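Local coordinates for protein predicted component of a thermophile-specific DNA repair system, contains a RAMP domain (Methanopyrus kandleri, PDB 4N0L) that is the Csm3 subunit of a type III-A CRISPR antiviral system, a zinc-containing protein with an RRM-like fold that binds crRNA and may act as an endonuclease, at residues Gly5-Leu10 / Cys276-Gly281; Ala288-Pro293 / Tyr316-Arg321; Thr18-Gly23 / Glu216-Gly221; Ile14-Gly19 / Gly266-Arg271. All coordinates share one frame; numbering follows the deposited sequence.

Overall arrangement
Contacts 1 and 4 are the two ends of one antiparallel pairing, between strands 7-16 and 268-278 in the sheet of the RRM-like RAMP fold; their centres lie about 27 Å apart. Contact 2 sits at the end where contact 1 lies, its centre about 10 Å away: Ile318 O accepts from Ala277 N (2.9 Å), and Tyr316 packs on Cys276 and Arg278. At the other end contact 3 adjoins contact 4, again about 10 Å between centres, sharing Thr18 and Gly19, with Gly221 N bonded to Leu16 O at 2.9 Å. Contacts 1 and 3 come no nearer than about 18 Å between nearest atoms. The zinc site of His86, Cys88, Cys115 and Cys118 lies away from all four.

Contact 1. Residues Gly5-Leu10 / Cys276-Gly281; sequences GGTITL and CARSTG
Thr7 and Arg278 lie side by side on one face of the central antiparallel sheet of the RRM-like fold, where strands 7-16 and 268-278 pair. Their side chains point the same way, yet OG1 of Thr7 stays 4.1 Å from NE of Arg278, at the edge of the guanidinium and near its plane. A water bridges them, accepting from Arg278 NH2 and bonding Thr7 OG1. A bend at chi3 (-73°) turns the guanidinium off the line of the chain, and its NH1 donates to Arg315 O. Thr9 and Cys276 share this face; there each CB packs against the partner's carbonyl oxygen. On the other face the contact is small: Ile8 CG1 meets Ala277 CB at 4.2 Å, and both side chains also touch Leu347 and Trp349. Reciprocal backbone bonds link Thr7 with Arg278 and Thr9 with Cys276. Next to the Thr7 pair, Gly6 CA makes a CA-H...O contact with Arg278 O at 3.2 Å. A second water ties the threonine face together: it bonds Thr7 OG1 at 2.8 Å and Thr9 OG1 at 2.9 Å, and donates to Cys276 O at 2.7 Å.

Contact 2. Residues Ala288-Pro293 / Tyr316-Arg321; sequences AGEGFP and YEIVIR
A short antiparallel ladder, strand 290-292 against strand 314-316, brings Glu290 opposite Tyr316 in a hydrogen-bonded pair: Glu290 N donates to Tyr316 O at 2.8 Å and Tyr316 N to Glu290 O at 2.9 Å. The Glu290 side chain then reaches past this pairing. Its chain runs extended beyond CG, passing CG over Glu317 O at 3.3 Å and bringing OE2 of Glu290 to Val319 N at 2.9 Å (N-H...O 163°). The amide meets that oxygen from above the carboxylate plane, 59° out of it. Between these residues Glu317 and Ile318 both face Ala277, a classic beta bulge on the outermost strand of the RRM-like sheet, and strand 318-321 continues from it. Val319 points toward strand 290-292. Its CG2 rests on Glu290 CB and, at 4.0 Å, on Phe292 CB, and the Phe292 and Val319 side chains cross at about a right angle. The Phe292 ring meets Arg321 NH1 at its edge, with ring and guanidinium planes 72° apart, while Pro293 CB sits over the centre of one ring face. Arg321 NE forms a salt bridge with Asp297. At the far end of the ladder a water donates to Phe292 O at 3.0 Å and bonds Tyr316 OH at 2.7 Å.

Contact 3. Residues Thr18-Gly23 / Glu216-Gly221; sequences TGTRIG and ERVPKG
A bend at chi3 (66°) folds the Arg217 side chain back across the neighbouring strand, laying one face of its guanidinium on the peptide between Thr20 and Arg21. The two segments form a short, weakly bonded two-stranded antiparallel ladder, 20-21 against 217-218, at the surface next to the end of strand 7-16 of the main sheet of the RRM-like fold. Thr20 C lies 3.5 Å and Arg21 N 3.3 Å from the plane of the Arg217 guanidinium, both offset toward the rim, so the guanidinium lies flat over that peptide; Arg21 N itself donates to Tyr265 OH. Nearer the root of the same side chain, Arg217 CB packs on Thr20 O. That oxygen also accepts from Val218 N at 2.8 Å, and Thr20 N returns a bond to Val218 O at 3.0 Å.

On the other face Thr20 and Val218 stand side by side, pointing the same way. With its chi1 near 66°, Thr20 OG1 sits between the backbone N and carbonyl carbon, 3.8 Å from Val218 CB, and donates to Arg21 O. Phe188 of helix 181-191 and Pro47 also touch Val218, tying the pair to its surroundings. Gly19 runs close to the partner chain, its CA 3.0 Å from Val218 O. Farther out, the Ile22 and Val218 side chains cross at about a right angle, CG1 of Ile22 3.8 Å from CG2 of Val218, while Ile22 CD1 rests 3.6 Å from Glu216 O.

Contact 4. Residues Ile14-Gly19 / Gly266-Arg271; sequences IRLRTG and GRVEFR
Charged groups carry one face of this contact, where strands 7-16 and 268-278 pair in the central antiparallel sheet of the RRM-like fold. Arg15, Glu269 and Arg271 form a salt-bridge network. Arg15 stretches out fully from CG to NE, alongside Glu269, and its NH1 reaches Glu269 OE2 at 3.2 Å, the two planes 35° apart. Arg271 grips the other carboxylate oxygen side-on: NE and NH2 both donate to Glu269 OE1, which lies in the guanidinium plane. The face of that guanidinium is met by Arg15 CD, 3.5 Å from Arg271 NH2. Sharing Glu269 probably offsets the closeness of the two arginines, and Arg271 NH1 has a further salt bridge to Glu304.

Arg17 adds mainly its aliphatic part, CD lying 3.3 Å from Glu269 OE2. Its chain bends at chi3 (-71°), bringing one guanidinium face over Arg267 CB.

Apolar contacts occupy the opposite face. Ile14 CG2 touches Val268 CB, Ile14 CG1 is 3.8 Å from Phe270 CE2, the two side chains pointing the same way, and Leu16 CD2 meets Val268 CG1. Helix 238-255 packs against this side through Leu249 and Val252.

Backbone bonds join Arg15 and Glu269 reciprocally, and Arg17 N donates to Arg267 O. Past Leu16, before the start of the partner strand, a side chain takes over the pairing: Arg267 N donates to Thr18 OG1 at 3.1 Å, while Thr18 CG2 packs 3.7 Å from Arg267 CG.

Contact 1. Residues Gly5-Leu10 / Cys276-Gly281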
loop_
_atom_site.group_PDB
_atom_site.type_symbol
_atom_site.label_atom_id
_atom_site.label_comp_id
_atom_site.label_asym_id
_atom_site.label_seq_id
_atom_site.Cartn_x
_atom_site.Cartn_y
_atom_site.Cartn_z
ATOM N N GLY A 5 6.691 -9.609 -15.931
ATOM C CA GLY A 5 6.818 -9.861 -14.510
ATOM C C GLY A 5 7.975 -9.098 -13.903
ATOM O O GLY A 5 8.388 -8.063 -14.421
ATOM N N GLY A 6 8.503 -9.614 -12.800
ATOM C CA GLY A 6 9.554 -8.934 -12.070
ATOM C C GLY A 6 8.989 -7.855 -11.166
ATOM O O GLY A 6 7.784 -7.825 -10.908
ATOM N N THR A 7 9.843 -6.947 -10.703
ATOM C CA THR A 7 9.467 -6.069 -9.599
ATOM C C THR A 7 9.987 -4.637 -9.682
ATOM O O THR A 7 11.006 -4.356 -10.313
ATOM C CB THR A 7 9.958 -6.643 -8.254
ATOM O OG1 THR A 7 11.369 -6.881 -8.329
ATOM C CG2 THR A 7 9.257 -7.952 -7.920
ATOM N N ILE A 8 9.262 -3.738 -9.025
ATOM C CA ILE A 8 9.750 -2.394 -8.740
ATOM C C ILE A 8 9.769 -2.222 -7.230
ATOM O O ILE A 8 8.741 -2.384 -6.573
ATOM C CB ILE A 8 8.874 -1.295 -9.356
ATOM C CG1 ILE A 8 8.879 -1.376 -10.882
ATOM C CG2 ILE A 8 9.355 0.077 -8.903
ATOM C CD1 ILE A 8 7.857 -0.469 -11.524
ATOM N N THR A 9 10.934 -1.900 -6.679
ATOM C CA THR A 9 11.074 -1.781 -5.233
ATOM C C THR A 9 11.306 -0.347 -4.778
ATOM O O THR A 9 12.284 0.291 -5.171
ATOM C CB THR A 9 12.229 -2.647 -4.712
ATOM O OG1 THR A 9 11.994 -4.017 -5.060
ATOM C CG2 THR A 9 12.342 -2.527 -3.203
ATOM N N LEU A 10 10.400 0.154 -3.944
ATOM C CA LEU A 10 10.573 1.458 -3.315
ATOM C C LEU A 10 11.496 1.304 -2.118
ATOM O O LEU A 10 11.256 0.459 -1.254
ATOM C CB LEU A 10 9.228 2.059 -2.875
ATOM C CG LEU A 10 8.177 2.542 -3.888
ATOM C CD1 LEU A 10 7.761 1.472 -4.894
ATOM C CD2 LEU A 10 6.955 3.091 -3.157
ATOM N N CYS A 276 13.562 0.897 -7.588
ATOM C CA CYS A 276 14.505 -0.086 -8.106
ATOM C C CYS A 276 13.801 -1.202 -8.869
ATOM O O CYS A 276 13.032 -1.973 -8.295
ATOM C CB CYS A 276 15.337 -0.669 -6.962
ATOM S SG CYS A 276 16.148 0.580 -5.926
ATOM N N ALA A 277 14.075 -1.284 -10.168
ATOM C CA ALA A 277 13.330 -2.170 -11.056
ATOM C C ALA A 277 14.138 -3.380 -11.525
ATOM O O ALA A 277 15.319 -3.266 -11.858
ATOM C CB ALA A 277 12.829 -1.392 -12.256
ATOM N N ARG A 278 13.489 -4.540 -11.536
ATOM C CA ARG A 278 14.057 -5.744 -12.133
ATOM C C ARG A 278 13.016 -6.444 -13.000
ATOM O O ARG A 278 11.981 -6.883 -12.502
ATOM C CB ARG A 278 14.588 -6.700 -11.058
ATOM C CG ARG A 278 15.753 -6.133 -10.267
ATOM C CD ARG A 278 16.301 -7.115 -9.241
ATOM N NE ARG A 278 15.429 -7.296 -8.085
ATOM C CZ ARG A 278 15.863 -7.661 -6.882
ATOM N NH1 ARG A 278 17.157 -7.870 -6.679
ATOM N NH2 ARG A 278 15.007 -7.811 -5.880
ATOM N N SER A 279 13.287 -6.525 -14.299
ATOM C CA SER A 279 12.397 -7.213 -15.229
ATOM C C SER A 279 12.745 -8.694 -15.307
ATOM O O SER A 279 13.856 -9.092 -14.957
ATOM C CB SER A 279 12.466 -6.584 -16.623
ATOM O OG SER A 279 13.629 -7.005 -17.316
ATOM N N THR A 280 11.789 -9.503 -15.758
ATOM C CA THR A 280 11.982 -10.945 -15.878
ATOM C C THR A 280 13.169 -11.280 -16.781
ATOM O O THR A 280 13.992 -12.136 -16.451
ATOM C CB THR A 280 10.717 -11.635 -16.435
ATOM O OG1 THR A 280 9.599 -11.365 -15.578
ATOM C CG2 THR A 280 10.923 -13.142 -16.543
ATOM N N GLY A 281 13.251 -10.587 -17.913
ATOM C CA GLY A 281 14.349 -10.742 -18.850
ATOM C C GLY A 281 15.723 -10.528 -18.240
ATOM O O GLY A 281 16.674 -11.242 -18.563
HETATM O O HOH W 1 12.852 -4.639 -7.739
HETATM O O HOH W 2 12.593 -8.884 -6.219
#

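Contact 2. Residues Ala288-Pro293 / Tyr316-Arg321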
loop_
_atom_site.group_PDB
_atom_site.type_symbol
_atom_site.label_atom_id
_atom_site.label_comp_id
_atom_site.label_asym_id
_atom_site.label_seq_id
_atom_site.Cartn_x
_atom_site.Cartn_y
_atom_site.Cartn_z
ATOM N N ALA A 288 24.205 -6.841 -16.099
ATOM C CA ALA A 288 23.865 -5.480 -16.505
ATOM C C ALA A 288 23.199 -4.768 -15.333
ATOM O O ALA A 288 22.042 -4.354 -15.410
ATOM C CB ALA A 288 22.951 -5.493 -17.715
ATOM N N GLY A 289 23.953 -4.620 -14.250
ATOM C CA GLY A 289 23.395 -4.232 -12.973
ATOM C C GLY A 289 23.646 -2.823 -12.492
ATOM O O GLY A 289 24.759 -2.308 -12.581
ATOM N N GLU A 290 22.594 -2.196 -11.984
ATOM C CA GLU A 290 22.727 -0.944 -11.259
ATOM C C GLU A 290 22.531 -1.279 -9.787
ATOM O O GLU A 290 21.526 -1.884 -9.420
ATOM C CB GLU A 290 21.719 0.105 -11.735
ATOM C CG GLU A 290 21.606 0.232 -13.245
ATOM C CD GLU A 290 20.979 1.546 -13.674
ATOM O OE1 GLU A 290 21.000 1.848 -14.884
ATOM O OE2 GLU A 290 20.468 2.278 -12.800
ATOM N N GLY A 291 23.490 -0.907 -8.948
ATOM C CA GLY A 291 23.390 -1.218 -7.536
ATOM C C GLY A 291 22.770 -0.103 -6.716
ATOM O O GLY A 291 22.882 1.076 -7.056
ATOM N N PHE A 292 22.106 -0.490 -5.629
ATOM C CA PHE A 292 21.521 0.463 -4.697
ATOM C C PHE A 292 21.238 -0.202 -3.355
ATOM O O PHE A 292 20.717 -1.318 -3.310
ATOM C CB PHE A 292 20.229 1.062 -5.263
ATOM C CG PHE A 292 19.668 2.182 -4.434
ATOM C CD1 PHE A 292 20.133 3.479 -4.592
ATOM C CD2 PHE A 292 18.681 1.941 -3.491
ATOM C CE1 PHE A 292 19.625 4.516 -3.826
ATOM C CE2 PHE A 292 18.169 2.973 -2.723
ATOM C CZ PHE A 292 18.644 4.262 -2.890
ATOM N N PRO A 293 21.582 0.484 -2.253
ATOM C CA PRO A 293 22.298 1.761 -2.286
ATOM C C PRO A 293 23.813 1.578 -2.341
ATOM O O PRO A 293 24.365 0.756 -1.607
ATOM C CB PRO A 293 21.878 2.421 -0.973
ATOM C CG PRO A 293 21.691 1.268 -0.046
ATOM C CD PRO A 293 21.145 0.137 -0.889
ATOM N N TYR A 316 20.048 -4.410 -9.399
ATOM C CA TYR A 316 18.813 -4.201 -10.136
ATOM C C TYR A 316 19.117 -3.991 -11.611
ATOM O O TYR A 316 20.278 -3.854 -12.000
ATOM C CB TYR A 316 18.044 -3.005 -9.575
ATOM C CG TYR A 316 17.707 -3.129 -8.107
ATOM C CD1 TYR A 316 16.580 -3.827 -7.690
ATOM C CD2 TYR A 316 18.510 -2.540 -7.138
ATOM C CE1 TYR A 316 16.267 -3.942 -6.348
ATOM C CE2 TYR A 316 18.204 -2.647 -5.795
ATOM C CZ TYR A 316 17.081 -3.349 -5.406
ATOM O OH TYR A 316 16.773 -3.457 -4.070
ATOM N N GLU A 317 18.074 -3.962 -12.432
ATOM C CA GLU A 317 18.246 -3.673 -13.846
ATOM C C GLU A 317 18.381 -2.173 -14.046
ATOM O O GLU A 317 19.305 -1.702 -14.707
ATOM C CB GLU A 317 17.073 -4.218 -14.659
ATOM C CG GLU A 317 17.178 -3.957 -16.150
ATOM C CD GLU A 317 16.034 -4.574 -16.927
ATOM O OE1 GLU A 317 15.928 -4.306 -18.142
ATOM O OE2 GLU A 317 15.243 -5.330 -16.322
ATOM N N ILE A 318 17.452 -1.427 -13.460
ATOM C CA ILE A 318 17.451 0.025 -13.549
ATOM C C ILE A 318 17.072 0.628 -12.202
ATOM O O ILE A 318 16.091 0.218 -11.584
ATOM C CB ILE A 318 16.484 0.526 -14.638
ATOM C CG1 ILE A 318 17.038 0.205 -16.028
ATOM C CG2 ILE A 318 16.244 2.020 -14.503
ATOM C CD1 ILE A 318 16.137 0.626 -17.166
ATOM N N VAL A 319 17.863 1.595 -11.749
ATOM C CA VAL A 319 17.587 2.292 -10.499
ATOM C C VAL A 319 17.225 3.747 -10.770
ATOM O O VAL A 319 18.028 4.500 -11.322
ATOM C CB VAL A 319 18.796 2.239 -9.541
ATOM C CG1 VAL A 319 18.574 3.156 -8.343
ATOM C CG2 VAL A 319 19.058 0.808 -9.088
ATOM N N ILE A 320 16.010 4.135 -10.396
ATOM C CA ILE A 320 15.583 5.523 -10.530
ATOM C C ILE A 320 15.723 6.236 -9.191
ATOM O O ILE A 320 14.963 5.975 -8.258
ATOM C CB ILE A 320 14.122 5.639 -11.002
ATOM C CG1 ILE A 320 13.879 4.776 -12.242
ATOM C CG2 ILE A 320 13.765 7.099 -11.264
ATOM C CD1 ILE A 320 14.729 5.163 -13.427
ATOM N N ARG A 321 16.689 7.144 -9.103
ATOM C CA ARG A 321 16.952 7.865 -7.865
ATOM C C ARG A 321 16.221 9.196 -7.852
ATOM O O ARG A 321 15.971 9.784 -8.905
ATOM C CB ARG A 321 18.452 8.104 -7.682
ATOM C CG ARG A 321 19.278 6.843 -7.520
ATOM C CD ARG A 321 20.761 7.128 -7.701
ATOM N NE ARG A 321 21.576 6.001 -7.259
ATOM C CZ ARG A 321 21.916 4.979 -8.036
ATOM N NH1 ARG A 321 22.658 3.991 -7.555
ATOM N NH2 ARG A 321 21.506 4.943 -9.296
HETATM O O HOH W 3 18.057 -2.105 -2.075
#

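Contact 3. Residues Thr18-Gly23 / Glu216-Gly221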
loop_
_atom_site.group_PDB
_atom_site.type_symbol
_atom_site.label_atom_id
_atom_site.label_comp_id
_atom_site.label_asym_id
_atom_site.label_seq_id
_atom_site.Cartn_x
_atom_site.Cartn_y
_atom_site.Cartn_z
ATOM N N THR A 18 5.367 12.721 14.641
ATOM C CA THR A 18 4.947 12.722 16.037
ATOM C C THR A 18 5.407 11.442 16.717
ATOM O O THR A 18 5.564 10.409 16.069
ATOM C CB THR A 18 3.413 12.845 16.186
ATOM O OG1 THR A 18 2.772 11.749 15.519
ATOM C CG2 THR A 18 2.916 14.157 15.599
ATOM N N GLY A 19 5.617 11.508 18.026
ATOM C CA GLY A 19 5.941 10.316 18.784
ATOM C C GLY A 19 4.691 9.495 19.019
ATOM O O GLY A 19 3.579 10.006 18.891
ATOM N N THR A 20 4.862 8.221 19.359
ATOM C CA THR A 20 3.719 7.348 19.616
ATOM C C THR A 20 3.939 6.443 20.819
ATOM O O THR A 20 5.073 6.201 21.234
ATOM C CB THR A 20 3.387 6.434 18.404
ATOM O OG1 THR A 20 4.456 5.504 18.193
ATOM C CG2 THR A 20 3.156 7.243 17.136
ATOM N N ARG A 21 2.838 5.949 21.374
ATOM C CA ARG A 21 2.881 4.849 22.329
ATOM C C ARG A 21 3.270 3.560 21.607
ATOM O O ARG A 21 3.286 3.511 20.378
ATOM C CB ARG A 21 1.526 4.695 23.029
ATOM C CG ARG A 21 0.487 3.934 22.204
ATOM C CD ARG A 21 -0.704 3.432 23.025
ATOM N NE ARG A 21 -0.309 2.603 24.161
ATOM C CZ ARG A 21 -0.270 3.019 25.423
ATOM N NH1 ARG A 21 -0.601 4.267 25.728
ATOM N NH2 ARG A 21 0.102 2.183 26.383
ATOM N N ILE A 22 3.601 2.526 22.374
ATOM C CA ILE A 22 3.925 1.227 21.798
ATOM C C ILE A 22 2.812 0.227 22.083
ATOM O O ILE A 22 2.557 -0.114 23.239
ATOM C CB ILE A 22 5.259 0.684 22.336
ATOM C CG1 ILE A 22 6.399 1.640 21.982
ATOM C CG2 ILE A 22 5.537 -0.700 21.766
ATOM C CD1 ILE A 22 7.732 1.254 22.588
ATOM N N GLY A 23 2.140 -0.234 21.031
ATOM C CA GLY A 23 1.049 -1.174 21.197
ATOM C C GLY A 23 -0.222 -0.428 21.554
ATOM O O GLY A 23 -0.304 0.786 21.366
ATOM N N GLU A 216 7.072 2.981 27.802
ATOM C CA GLU A 216 8.033 3.518 26.845
ATOM C C GLU A 216 7.339 3.916 25.552
ATOM O O GLU A 216 6.348 3.309 25.148
ATOM C CB GLU A 216 9.140 2.505 26.555
ATOM C CG GLU A 216 10.133 2.325 27.687
ATOM C CD GLU A 216 11.258 1.371 27.342
ATOM O OE1 GLU A 216 11.213 0.789 26.242
ATOM O OE2 GLU A 216 12.163 1.170 28.183
ATOM N N ARG A 217 7.895 4.925 24.896
ATOM C CA ARG A 217 7.308 5.519 23.707
ATOM C C ARG A 217 8.323 5.574 22.575
ATOM O O ARG A 217 9.522 5.431 22.804
ATOM C CB ARG A 217 6.806 6.919 24.031
ATOM C CG ARG A 217 5.621 6.937 24.964
ATOM C CD ARG A 217 5.195 8.358 25.229
ATOM N NE ARG A 217 4.687 9.008 24.030
ATOM C CZ ARG A 217 3.448 8.854 23.578
ATOM N NH1 ARG A 217 2.606 8.059 24.226
ATOM N NH2 ARG A 217 3.058 9.484 22.482
ATOM N N VAL A 218 7.840 5.763 21.354
ATOM C CA VAL A 218 8.726 5.968 20.215
ATOM C C VAL A 218 8.858 7.469 19.966
ATOM O O VAL A 218 7.877 8.126 19.631
ATOM C CB VAL A 218 8.197 5.272 18.948
ATOM C CG1 VAL A 218 9.191 5.416 17.810
ATOM C CG2 VAL A 218 7.925 3.808 19.232
ATOM N N PRO A 219 10.070 8.020 20.144
ATOM C CA PRO A 219 10.270 9.471 20.025
ATOM C C PRO A 219 9.986 10.004 18.627
ATOM O O PRO A 219 10.147 9.287 17.640
ATOM C CB PRO A 219 11.752 9.659 20.372
ATOM C CG PRO A 219 12.147 8.420 21.097
ATOM C CD PRO A 219 11.302 7.320 20.541
ATOM N N LYS A 220 9.556 11.259 18.557
ATOM C CA LYS A 220 9.389 11.948 17.285
ATOM C C LYS A 220 10.743 12.031 16.579
ATOM O O LYS A 220 11.767 12.243 17.223
ATOM C CB LYS A 220 8.791 13.339 17.514
ATOM C CG LYS A 220 9.118 14.371 16.459
ATOM C CD LYS A 220 8.539 15.722 16.829
ATOM C CE LYS A 220 8.945 16.784 15.826
ATOM N NZ LYS A 220 8.191 18.052 16.024
ATOM N N GLY A 221 10.750 11.840 15.264
ATOM C CA GLY A 221 11.987 11.853 14.506
ATOM C C GLY A 221 12.565 10.467 14.290
ATOM O O GLY A 221 13.544 10.301 13.559
#

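Contact 4. Residues Ile14-Gly19 / Gly266-Arg271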
loop_
_atom_site.group_PDB
_atom_site.type_symbol
_atom_site.label_atom_id
_atom_site.label_comp_id
_atom_site.label_asym_id
_atom_site.label_seq_id
_atom_site.Cartn_x
_atom_site.Cartn_y
_atom_site.Cartn_z
ATOM N N ILE A 14 10.674 5.506 6.809
ATOM C CA ILE A 14 9.547 6.207 7.398
ATOM C C ILE A 14 10.029 7.074 8.555
ATOM O O ILE A 14 10.645 6.570 9.492
ATOM C CB ILE A 14 8.474 5.232 7.916
ATOM C CG1 ILE A 14 8.016 4.288 6.802
ATOM C CG2 ILE A 14 7.301 6.001 8.519
ATOM C CD1 ILE A 14 7.188 3.124 7.302
ATOM N N ARG A 15 9.766 8.373 8.484
ATOM C CA ARG A 15 10.048 9.256 9.609
ATOM C C ARG A 15 8.761 9.625 10.330
ATOM O O ARG A 15 7.784 10.018 9.698
ATOM C CB ARG A 15 10.764 10.528 9.159
ATOM C CG ARG A 15 11.088 11.458 10.324
ATOM C CD ARG A 15 11.722 12.761 9.878
ATOM N NE ARG A 15 11.927 13.657 11.013
ATOM C CZ ARG A 15 11.028 14.539 11.437
ATOM N NH1 ARG A 15 9.862 14.652 10.816
ATOM N NH2 ARG A 15 11.296 15.310 12.482
ATOM N N LEU A 16 8.753 9.475 11.651
ATOM C CA LEU A 16 7.616 9.916 12.450
ATOM C C LEU A 16 7.679 11.417 12.715
ATOM O O LEU A 16 8.678 11.918 13.230
ATOM C CB LEU A 16 7.559 9.156 13.777
ATOM C CG LEU A 16 7.196 7.673 13.700
ATOM C CD1 LEU A 16 7.857 6.912 14.830
ATOM C CD2 LEU A 16 5.687 7.486 13.740
ATOM N N ARG A 17 6.613 12.130 12.365
ATOM C CA ARG A 17 6.514 13.553 12.675
ATOM C C ARG A 17 6.036 13.739 14.108
ATOM O O ARG A 17 6.255 14.786 14.714
ATOM C CB ARG A 17 5.576 14.273 11.701
ATOM C CG ARG A 17 5.868 14.008 10.236
ATOM C CD ARG A 17 5.371 15.143 9.346
ATOM N NE ARG A 17 3.914 15.187 9.253
ATOM C CZ ARG A 17 3.134 15.928 10.034
ATOM N NH1 ARG A 17 3.671 16.702 10.969
ATOM N NH2 ARG A 17 1.818 15.903 9.876
ATOM N N THR A 18 5.367 12.721 14.641
ATOM C CA THR A 18 4.947 12.722 16.037
ATOM C C THR A 18 5.407 11.442 16.717
ATOM O O THR A 18 5.564 10.409 16.069
ATOM C CB THR A 18 3.413 12.845 16.186
ATOM O OG1 THR A 18 2.772 11.749 15.519
ATOM C CG2 THR A 18 2.916 14.157 15.599
ATOM N N GLY A 19 5.617 11.508 18.026
ATOM C CA GLY A 19 5.941 10.316 18.784
ATOM C C GLY A 19 4.691 9.495 19.019
ATOM O O GLY A 19 3.579 10.006 18.891
ATOM N N GLY A 266 -0.185 8.783 14.798
ATOM C CA GLY A 266 1.102 8.414 14.237
ATOM C C GLY A 266 1.368 9.092 12.907
ATOM O O GLY A 266 1.212 8.486 11.848
ATOM N N ARG A 267 1.776 10.354 12.964
ATOM C CA ARG A 267 2.043 11.127 11.758
ATOM C C ARG A 267 3.384 10.699 11.169
ATOM O O ARG A 267 4.375 10.588 11.891
ATOM C CB ARG A 267 2.049 12.629 12.068
ATOM C CG ARG A 267 0.797 13.138 12.788
ATOM C CD ARG A 267 -0.476 12.944 11.971
ATOM N NE ARG A 267 -1.674 13.200 12.769
ATOM C CZ ARG A 267 -2.917 13.157 12.297
ATOM N NH1 ARG A 267 -3.138 12.874 11.020
ATOM N NH2 ARG A 267 -3.942 13.402 13.103
ATOM N N VAL A 268 3.422 10.449 9.863
ATOM C CA VAL A 268 4.632 9.909 9.248
ATOM C C VAL A 268 4.979 10.547 7.911
ATOM O O VAL A 268 4.130 11.134 7.239
ATOM C CB VAL A 268 4.530 8.376 9.014
ATOM C CG1 VAL A 268 4.386 7.623 10.332
ATOM C CG2 VAL A 268 3.390 8.049 8.051
ATOM N N GLU A 269 6.247 10.419 7.541
ATOM C CA GLU A 269 6.730 10.815 6.228
ATOM C C GLU A 269 7.322 9.593 5.547
ATOM O O GLU A 269 8.109 8.865 6.154
ATOM C CB GLU A 269 7.797 11.901 6.334
ATOM C CG GLU A 269 7.360 13.190 7.001
ATOM C CD GLU A 269 8.547 14.073 7.357
ATOM O OE1 GLU A 269 9.687 13.717 6.984
ATOM O OE2 GLU A 269 8.345 15.117 8.014
ATOM N N PHE A 270 6.957 9.363 4.293
ATOM C CA PHE A 270 7.619 8.327 3.513
ATOM C C PHE A 270 8.720 8.942 2.661
ATOM O O PHE A 270 8.456 9.515 1.604
ATOM C CB PHE A 270 6.616 7.577 2.635
ATOM C CG PHE A 270 5.587 6.813 3.417
ATOM C CD1 PHE A 270 4.343 7.364 3.682
ATOM C CD2 PHE A 270 5.870 5.542 3.898
ATOM C CE1 PHE A 270 3.398 6.662 4.406
ATOM C CE2 PHE A 270 4.930 4.833 4.624
ATOM C CZ PHE A 270 3.690 5.393 4.879
ATOM N N ARG A 271 9.959 8.807 3.119
ATOM C CA ARG A 271 11.091 9.379 2.407
ATOM C C ARG A 271 11.647 8.323 1.464
ATOM O O ARG A 271 12.366 7.417 1.878
ATOM C CB ARG A 271 12.164 9.861 3.386
ATOM C CG ARG A 271 11.722 11.048 4.230
ATOM C CD ARG A 271 12.752 11.426 5.282
ATOM N NE ARG A 271 12.354 12.628 6.011
ATOM C CZ ARG A 271 13.200 13.541 6.479
ATOM N NH1 ARG A 271 14.507 13.392 6.314
ATOM N NH2 ARG A 271 12.736 14.603 7.127
HETATM O O HOH W 4 8.624 16.686 10.271
#